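Glycosyl hydrolase family 2, TIM barrel domain protein (Faecalibacterium prausnitzii A2-165, PDB 6ED2) probably hydrolyses beta-glucuronide conjugates, as a gut bacterial beta-glucuronidase of glycosyl hydrolase family 2. Local coordinates at residues A[576-588]-A[597-609]. Sequence-based numbering, arbitrary orientation.
Sequences GELVWNFADFQTT and NKKGIFTRQRQPK. With FMT (formic acid), chain G.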
ATOM      1  N   GLY A 576     -15.284  31.170   2.855  1.00 26.68           N
ATOM      2  CA  GLY A 576     -14.897  30.167   1.893  1.00 27.93           C
ATOM      3  C   GLY A 576     -13.798  29.271   2.412  1.00 28.16           C
ATOM      4  O   GLY A 576     -12.941  29.720   3.183  1.00 27.54           O
ATOM      5  N   GLU A 577     -13.819  27.999   2.000  1.00 27.20           N
ATOM      6  CA  GLU A 577     -12.775  27.037   2.346  1.00 27.56           C
ATOM      7  C   GLU A 577     -12.358  26.317   1.075  1.00 25.67           C
ATOM      8  O   GLU A 577     -13.161  25.607   0.461  1.00 29.77           O
ATOM      9  CB  GLU A 577     -13.254  26.042   3.411  1.00 24.98           C
ATOM     10  CG  GLU A 577     -14.604  25.402   3.097  1.00 24.54           C
ATOM     11  CD  GLU A 577     -15.225  24.726   4.309  1.00 31.53           C
ATOM     12  OE1 GLU A 577     -15.666  25.442   5.249  1.00 31.44           O
ATOM     13  OE2 GLU A 577     -15.268  23.476   4.323  1.00 33.45           O
ATOM     14  N   LEU A 578     -11.120  26.514   0.667  1.00 23.63           N
ATOM     15  CA  LEU A 578     -10.557  25.789  -0.459  1.00 26.11           C
ATOM     16  C   LEU A 578      -9.380  25.031   0.120  1.00 27.79           C
ATOM     17  O   LEU A 578      -8.410  25.645   0.586  1.00 24.52           O
ATOM     18  CB  LEU A 578     -10.139  26.719  -1.600  1.00 22.31           C
ATOM     19  CG  LEU A 578     -11.199  27.689  -2.120  1.00 26.34           C
ATOM     20  CD1 LEU A 578     -10.632  28.476  -3.288  1.00 26.36           C
ATOM     21  CD2 LEU A 578     -12.487  27.013  -2.528  1.00 22.67           C
ATOM     22  N   VAL A 579      -9.490  23.704   0.140  1.00 23.87           N
ATOM     23  CA  VAL A 579      -8.520  22.877   0.844  1.00 23.50           C
ATOM     24  C   VAL A 579      -7.376  22.567  -0.106  1.00 24.78           C
ATOM     25  O   VAL A 579      -7.545  22.549  -1.329  1.00 27.31           O
ATOM     26  CB  VAL A 579      -9.195  21.600   1.403  1.00 29.44           C
ATOM     27  CG1 VAL A 579      -9.598  20.642   0.276  1.00 23.74           C
ATOM     28  CG2 VAL A 579      -8.302  20.898   2.430  1.00 26.28           C
ATOM     29  N   TRP A 580      -6.185  22.363   0.454  1.00 25.99           N
ATOM     30  CA  TRP A 580      -5.030  21.900  -0.307  1.00 26.18           C
ATOM     31  C   TRP A 580      -4.887  20.392  -0.119  1.00 25.72           C
ATOM     32  O   TRP A 580      -4.713  19.931   1.008  1.00 27.11           O
ATOM     33  CB  TRP A 580      -3.773  22.600   0.183  1.00 24.33           C
ATOM     34  CG  TRP A 580      -2.612  22.542  -0.748  1.00 25.60           C
ATOM     35  CD1 TRP A 580      -1.430  21.895  -0.544  1.00 25.24           C
ATOM     36  CD2 TRP A 580      -2.503  23.201  -2.008  1.00 22.51           C
ATOM     37  NE1 TRP A 580      -0.589  22.110  -1.606  1.00 26.78           N
ATOM     38  CE2 TRP A 580      -1.229  22.904  -2.524  1.00 24.84           C
ATOM     39  CE3 TRP A 580      -3.368  24.007  -2.760  1.00 24.73           C
ATOM     40  CZ2 TRP A 580      -0.791  23.385  -3.759  1.00 20.49           C
ATOM     41  CZ3 TRP A 580      -2.939  24.474  -3.982  1.00 24.22           C
ATOM     42  CH2 TRP A 580      -1.657  24.165  -4.470  1.00 23.46           C
ATOM     43  N   ASN A 581      -4.945  19.618  -1.196  1.00 29.95           N
ATOM     44  CA  ASN A 581      -5.115  20.004  -2.593  1.00 29.42           C
ATOM     45  C   ASN A 581      -6.149  19.005  -3.150  1.00 28.83           C
ATOM     46  O   ASN A 581      -6.396  17.973  -2.515  1.00 27.70           O
ATOM     47  CB  ASN A 581      -3.766  19.896  -3.315  1.00 24.65           C
ATOM     48  CG  ASN A 581      -3.820  20.245  -4.816  1.00 29.98           C
ATOM     49  OD1 ASN A 581      -4.285  19.456  -5.648  1.00 26.41           O
ATOM     50  ND2 ASN A 581      -3.241  21.394  -5.168  1.00 29.19           N
ATOM     51  N   PHE A 582      -6.746  19.290  -4.313  1.00 26.58           N
ATOM     52  CA  PHE A 582      -7.658  18.330  -4.936  1.00 25.44           C
ATOM     53  C   PHE A 582      -7.044  16.925  -5.022  1.00 25.52           C
ATOM     54  O   PHE A 582      -7.695  15.928  -4.696  1.00 25.02           O
ATOM     55  CB  PHE A 582      -8.061  18.831  -6.330  1.00 25.86           C
ATOM     56  CG  PHE A 582      -8.867  17.829  -7.137  1.00 26.15           C
ATOM     57  CD1 PHE A 582     -10.218  17.648  -6.885  1.00 26.68           C
ATOM     58  CD2 PHE A 582      -8.273  17.085  -8.138  1.00 27.60           C
ATOM     59  CE1 PHE A 582     -10.959  16.735  -7.602  1.00 29.45           C
ATOM     60  CE2 PHE A 582      -9.011  16.168  -8.884  1.00 25.46           C
ATOM     61  CZ  PHE A 582     -10.355  15.994  -8.615  1.00 30.48           C
ATOM     62  N   ALA A 583      -5.787  16.819  -5.449  1.00 24.68           N
ATOM     63  CA  ALA A 583      -5.199  15.502  -5.656  1.00 27.38           C
ATOM     64  C   ALA A 583      -3.702  15.541  -5.370  1.00 24.92           C
ATOM     65  O   ALA A 583      -3.056  16.578  -5.530  1.00 26.89           O
ATOM     66  CB  ALA A 583      -5.469  15.006  -7.092  1.00 21.83           C
ATOM     67  N   ASP A 584      -3.156  14.396  -4.950  1.00 25.59           N
ATOM     68  CA  ASP A 584      -1.710  14.251  -4.827  1.00 24.30           C
ATOM     69  C   ASP A 584      -1.038  14.683  -6.124  1.00 27.25           C
ATOM     70  O   ASP A 584      -1.529  14.386  -7.217  1.00 24.00           O
ATOM     71  CB  ASP A 584      -1.317  12.796  -4.512  1.00 25.38           C
ATOM     72  CG  ASP A 584      -1.983  12.237  -3.231  1.00 28.56           C
ATOM     73  OD1 ASP A 584      -2.302  13.005  -2.287  1.00 25.83           O
ATOM     74  OD2 ASP A 584      -2.165  10.993  -3.177  1.00 28.80           O
ATOM     75  N   PHE A 585       0.084  15.396  -6.001  1.00 25.54           N
ATOM     76  CA  PHE A 585       0.747  15.974  -7.162  1.00 25.87           C
ATOM     77  C   PHE A 585       2.244  15.939  -6.929  1.00 28.59           C
ATOM     78  O   PHE A 585       2.713  15.750  -5.800  1.00 27.15           O
ATOM     79  CB  PHE A 585       0.268  17.415  -7.442  1.00 26.42           C
ATOM     80  CG  PHE A 585       0.567  18.403  -6.321  1.00 25.77           C
ATOM     81  CD1 PHE A 585       1.746  19.133  -6.314  1.00 26.46           C
ATOM     82  CD2 PHE A 585      -0.341  18.606  -5.290  1.00 24.92           C
ATOM     83  CE1 PHE A 585       2.024  20.034  -5.288  1.00 26.32           C
ATOM     84  CE2 PHE A 585      -0.074  19.516  -4.257  1.00 26.60           C
ATOM     85  CZ  PHE A 585       1.109  20.235  -4.261  1.00 21.77           C
ATOM     86  N   GLN A 586       2.993  16.148  -8.011  1.00 25.37           N
ATOM     87  CA  GLN A 586       4.441  15.994  -7.989  1.00 25.96           C
ATOM     88  C   GLN A 586       5.137  17.275  -7.530  1.00 28.71           C
ATOM     89  O   GLN A 586       4.795  18.383  -7.963  1.00 26.03           O
ATOM     90  CB  GLN A 586       4.970  15.607  -9.369  1.00 22.81           C
ATOM     91  CG  GLN A 586       6.351  14.992  -9.302  1.00 24.63           C
ATOM     92  CD  GLN A 586       6.329  13.727  -8.472  1.00 36.27           C
ATOM     93  OE1 GLN A 586       5.469  12.868  -8.675  1.00 35.77           O
ATOM     94  NE2 GLN A 586       7.234  13.623  -7.501  1.00 32.16           N
ATOM     95  N   THR A 587       6.138  17.102  -6.684  1.00 24.63           N
ATOM     96  CA  THR A 587       7.039  18.145  -6.200  1.00 31.07           C
ATOM     97  C   THR A 587       8.463  17.732  -6.537  1.00 30.08           C
ATOM     98  O   THR A 587       8.710  16.623  -7.010  1.00 32.04           O
ATOM     99  CB  THR A 587       6.901  18.340  -4.686  1.00 32.80           C
ATOM    100  OG1 THR A 587       7.420  17.176  -4.020  1.00 31.73           O
ATOM    101  CG2 THR A 587       5.429  18.538  -4.293  1.00 27.91           C
ATOM    102  N   THR A 588       9.411  18.617  -6.264  1.00 31.74           N
ATOM    103  CA  THR A 588      10.807  18.212  -6.309  1.00 34.72           C
ATOM    104  C   THR A 588      11.088  17.175  -5.223  1.00 31.70           C
ATOM    105  O   THR A 588      10.317  17.018  -4.272  1.00 32.25           O
ATOM    106  CB  THR A 588      11.719  19.423  -6.119  1.00 38.63           C
ATOM    107  OG1 THR A 588      11.341  20.092  -4.914  1.00 39.08           O
ATOM    108  CG2 THR A 588      11.563  20.391  -7.285  1.00 37.76           C
ATOM    109  N   ASN A 597       3.642  15.534  -3.253  1.00 31.51           N
ATOM    110  CA  ASN A 597       2.828  16.089  -2.184  1.00 29.61           C
ATOM    111  C   ASN A 597       1.640  15.170  -1.960  1.00 28.53           C
ATOM    112  O   ASN A 597       0.979  14.778  -2.922  1.00 27.88           O
ATOM    113  CB  ASN A 597       2.359  17.496  -2.570  1.00 29.05           C
ATOM    114  CG  ASN A 597       1.629  18.222  -1.438  1.00 31.11           C
ATOM    115  OD1 ASN A 597       0.600  17.755  -0.941  1.00 33.62           O
ATOM    116  ND2 ASN A 597       2.141  19.388  -1.055  1.00 29.42           N
ATOM    117  N   LYS A 598       1.363  14.840  -0.697  1.00 26.10           N
ATOM    118  CA  LYS A 598       0.348  13.842  -0.370  1.00 27.60           C
ATOM    119  C   LYS A 598      -0.811  14.442   0.422  1.00 28.24           C
ATOM    120  O   LYS A 598      -1.464  13.753   1.210  1.00 24.56           O
ATOM    121  CB  LYS A 598       0.977  12.670   0.382  1.00 25.87           C
ATOM    122  CG  LYS A 598       1.835  11.783  -0.526  1.00 29.72           C
ATOM    123  CD  LYS A 598       0.975  11.180  -1.640  1.00 30.90           C
ATOM    124  CE  LYS A 598       1.645   9.988  -2.332  1.00 27.91           C
ATOM    125  NZ  LYS A 598       2.747  10.387  -3.252  1.00 28.35           N
ATOM    126  N   LYS A 599      -1.087  15.726   0.219  1.00 24.27           N
ATOM    127  CA  LYS A 599      -2.246  16.361   0.824  1.00 28.78           C
ATOM    128  C   LYS A 599      -3.499  16.228  -0.046  1.00 28.78           C
ATOM    129  O   LYS A 599      -4.523  16.849   0.257  1.00 24.81           O
ATOM    130  CB  LYS A 599      -1.933  17.833   1.123  1.00 30.50           C
ATOM    131  CG  LYS A 599      -0.718  18.041   2.060  1.00 26.39           C
ATOM    132  CD  LYS A 599      -0.786  19.416   2.759  1.00 29.96           C
ATOM    133  CE  LYS A 599       0.370  19.651   3.757  1.00 31.84           C
ATOM    134  NZ  LYS A 599       1.748  19.646   3.164  1.00 28.09           N
ATOM    135  N   GLY A 600      -3.442  15.418  -1.103  1.00 26.10           N
ATOM    136  CA  GLY A 600      -4.600  15.272  -1.967  1.00 26.35           C
ATOM    137  C   GLY A 600      -5.823  14.802  -1.193  1.00 27.01           C
ATOM    138  O   GLY A 600      -5.729  13.982  -0.276  1.00 25.01           O
ATOM    139  N   ILE A 601      -6.977  15.365  -1.545  1.00 25.48           N
ATOM    140  CA  ILE A 601      -8.238  14.780  -1.111  1.00 24.80           C
ATOM    141  C   ILE A 601      -8.542  13.527  -1.942  1.00 29.08           C
ATOM    142  O   ILE A 601      -9.183  12.580  -1.451  1.00 26.58           O
ATOM    143  CB  ILE A 601      -9.354  15.836  -1.210  1.00 28.09           C
ATOM    144  CG1 ILE A 601      -9.024  17.043  -0.315  1.00 29.27           C
ATOM    145  CG2 ILE A 601     -10.716  15.245  -0.817  1.00 20.35           C
ATOM    146  CD1 ILE A 601      -8.646  16.655   1.137  1.00 22.36           C
ATOM    147  N   PHE A 602      -8.083  13.502  -3.196  1.00 26.14           N
ATOM    148  CA  PHE A 602      -8.071  12.323  -4.048  1.00 25.47           C
ATOM    149  C   PHE A 602      -6.632  11.932  -4.333  1.00 28.79           C
ATOM    150  O   PHE A 602      -5.717  12.760  -4.230  1.00 24.21           O
ATOM    151  CB  PHE A 602      -8.818  12.580  -5.360  1.00 21.79           C
ATOM    152  CG  PHE A 602     -10.237  13.030  -5.154  1.00 26.06           C
ATOM    153  CD1 PHE A 602     -11.274  12.100  -5.114  1.00 26.60           C
ATOM    154  CD2 PHE A 602     -10.531  14.375  -4.977  1.00 24.70           C
ATOM    155  CE1 PHE A 602     -12.572  12.492  -4.910  1.00 25.77           C
ATOM    156  CE2 PHE A 602     -11.837  14.792  -4.766  1.00 27.58           C
ATOM    157  CZ  PHE A 602     -12.863  13.850  -4.726  1.00 27.78           C
ATOM    158  N   THR A 603      -6.436  10.651  -4.676  1.00 22.49           N
ATOM    159  CA  THR A 603      -5.129  10.219  -5.148  1.00 21.48           C
ATOM    160  C   THR A 603      -4.833  10.861  -6.507  1.00 22.78           C
ATOM    161  O   THR A 603      -5.713  11.402  -7.177  1.00 20.56           O
ATOM    162  CB  THR A 603      -5.073   8.697  -5.296  1.00 26.10           C
ATOM    163  OG1 THR A 603      -5.967   8.310  -6.349  1.00 23.11           O
ATOM    164  CG2 THR A 603      -5.465   7.981  -3.995  1.00 22.19           C
ATOM    165  N   ARG A 604      -3.576  10.758  -6.930  1.00 22.31           N
ATOM    166  CA  ARG A 604      -3.194  11.275  -8.235  1.00 24.12           C
ATOM    167  C   ARG A 604      -3.896  10.525  -9.369  1.00 30.78           C
ATOM    168  O   ARG A 604      -4.063  11.074 -10.465  1.00 28.23           O
ATOM    169  CB  ARG A 604      -1.671  11.193  -8.385  1.00 22.36           C
ATOM    170  CG  ARG A 604      -1.117  12.073  -9.489  1.00 24.58           C
ATOM    171  CD  ARG A 604       0.367  11.867  -9.659  1.00 25.38           C
ATOM    172  NE  ARG A 604       1.007  13.000 -10.322  1.00 26.20           N
ATOM    173  CZ  ARG A 604       2.164  12.932 -10.967  1.00 25.78           C
ATOM    174  NH1 ARG A 604       2.792  11.764 -11.072  1.00 26.65           N
ATOM    175  NH2 ARG A 604       2.695  14.028 -11.499  1.00 22.94           N
ATOM    176  N   GLN A 605      -4.285   9.268  -9.132  1.00 23.28           N
ATOM    177  CA  GLN A 605      -5.055   8.454 -10.064  1.00 25.84           C
ATOM    178  C   GLN A 605      -6.548   8.734  -9.972  1.00 28.30           C
ATOM    179  O   GLN A 605      -7.351   8.019 -10.587  1.00 25.43           O
ATOM    180  CB  GLN A 605      -4.779   6.968  -9.803  1.00 24.42           C
ATOM    181  CG  GLN A 605      -3.307   6.588  -9.998  1.00 29.26           C
ATOM    182  CD  GLN A 605      -2.382   7.065  -8.867  1.00 28.08           C
ATOM    183  OE1 GLN A 605      -2.776   7.088  -7.702  1.00 28.83           O
ATOM    184  NE2 GLN A 605      -1.146   7.452  -9.219  1.00 23.11           N
ATOM    185  N   ARG A 606      -6.927   9.728  -9.168  1.00 23.30           N
ATOM    186  CA  ARG A 606      -8.276  10.278  -9.156  1.00 23.20           C
ATOM    187  C   ARG A 606      -9.262   9.341  -8.471  1.00 26.33           C
ATOM    188  O   ARG A 606     -10.400   9.180  -8.918  1.00 26.59           O
ATOM    189  CB  ARG A 606      -8.750  10.629 -10.560  1.00 22.71           C
ATOM    190  CG  ARG A 606      -8.466  12.061 -10.942  1.00 32.06           C
ATOM    191  CD  ARG A 606      -7.003  12.452 -10.776  1.00 27.38           C
ATOM    192  NE  ARG A 606      -6.784  13.803 -11.280  1.00 28.64           N
ATOM    193  CZ  ARG A 606      -5.616  14.441 -11.266  1.00 29.40           C
ATOM    194  NH1 ARG A 606      -4.529  13.856 -10.780  1.00 22.02           N
ATOM    195  NH2 ARG A 606      -5.540  15.677 -11.751  1.00 32.28           N
ATOM    196  N   GLN A 607      -8.829   8.735  -7.368  1.00 23.31           N
ATOM    197  CA  GLN A 607      -9.751   8.008  -6.517  1.00 28.84           C
ATOM    198  C   GLN A 607      -9.798   8.657  -5.139  1.00 26.08           C
ATOM    199  O   GLN A 607      -8.819   9.262  -4.706  1.00 30.19           O
ATOM    200  CB  GLN A 607      -9.352   6.530  -6.384  1.00 26.71           C
ATOM    201  CG  GLN A 607      -9.255   5.809  -7.697  1.00 22.91           C
ATOM    202  CD  GLN A 607     -10.596   5.712  -8.430  1.00 29.00           C
ATOM    203  OE1 GLN A 607     -11.669   5.909  -7.841  1.00 26.39           O
ATOM    204  NE2 GLN A 607     -10.532   5.399  -9.730  1.00 25.32           N
ATOM    205  N   PRO A 608     -10.909   8.535  -4.417  1.00 30.44           N
ATOM    206  CA  PRO A 608     -11.019   9.240  -3.133  1.00 31.90           C
ATOM    207  C   PRO A 608     -10.107   8.651  -2.067  1.00 31.78           C
ATOM    208  O   PRO A 608      -9.878   7.440  -2.013  1.00 29.29           O
ATOM    209  CB  PRO A 608     -12.493   9.069  -2.755  1.00 29.71           C
ATOM    210  CG  PRO A 608     -12.933   7.877  -3.486  1.00 29.43           C
ATOM    211  CD  PRO A 608     -12.150   7.834  -4.767  1.00 25.33           C
ATOM    212  N   LYS A 609      -9.568   9.536  -1.232  1.00 26.96           N
ATOM    213  CA  LYS A 609      -9.058   9.142   0.067  1.00 27.19           C
ATOM    214  C   LYS A 609     -10.161   9.327   1.099  1.00 26.75           C
ATOM    215  O   LYS A 609     -11.240   9.849   0.803  1.00 27.47           O
ATOM    216  CB  LYS A 609      -7.821   9.948   0.453  1.00 27.10           C
ATOM    217  CG  LYS A 609      -6.631   9.837  -0.506  1.00 31.58           C
ATOM    218  CD  LYS A 609      -5.393  10.452   0.192  1.00 28.99           C
ATOM    219  CE  LYS A 609      -4.547  11.211  -0.760  1.00 28.10           C
ATOM    220  NZ  LYS A 609      -3.506  12.019  -0.027  1.00 30.56           N
TER
HETATM  221  C   FMT G 706       1.964  22.359   1.389  1.00 41.77           C
HETATM  222  O1  FMT G 706       1.309  21.395   0.994  1.00 37.47           O
HETATM  223  O2  FMT G 706       3.140  22.543   1.069  1.00 56.23           O
HETATM  224  O   HOH W   1      -2.589  15.553  -9.271  1.00 24.64           O
HETATM  225  O   HOH W   2      -1.459   9.650  -5.372  1.00 29.24           O
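The loop after strand 574-580, which closes the TIM barrel between strands 531-535 and 312-320, folds against 597-609, where Asp584 meets Lys609. A non-proline cis peptide, known from this glycosidase clan, joins Trp580 to Asn581. Asp584 OD1 forms a salt bridge with Lys609 NZ at 2.7 Å, through its syn lone pair. Asp584 OD1 also accepts Gly600 N at 2.9 Å, and a water joins Asp584 OD2 to Arg604 N. With an alanine at Asp584 the carboxylate is gone, and the Lys609 ammonium would probably lack this counter-charge and be freer to move. Gly600 CA lies 3.5 Å from Ala583 C, too close for a side chain pointing this way. Phe602 N donates to Phe582 O, and Asp584 N to Phe602 O. Phe585 and Asn597 form an antiparallel hydrogen-bonded pair. Asn597 CB sits over one face of the Phe585 ring, 3.6 Å from its centroid. Asn597 CG is anti to the backbone N (chi1 -173°), laying the amide along the ring. Asn597 ND2 and Lys599 NZ both donate to O1 of a formic acid. Val579 CG1 meets Ile601 CG1 tip to tip. Phe615 of helix 610-621 touches both, while helix 334-347 packs on Phe582.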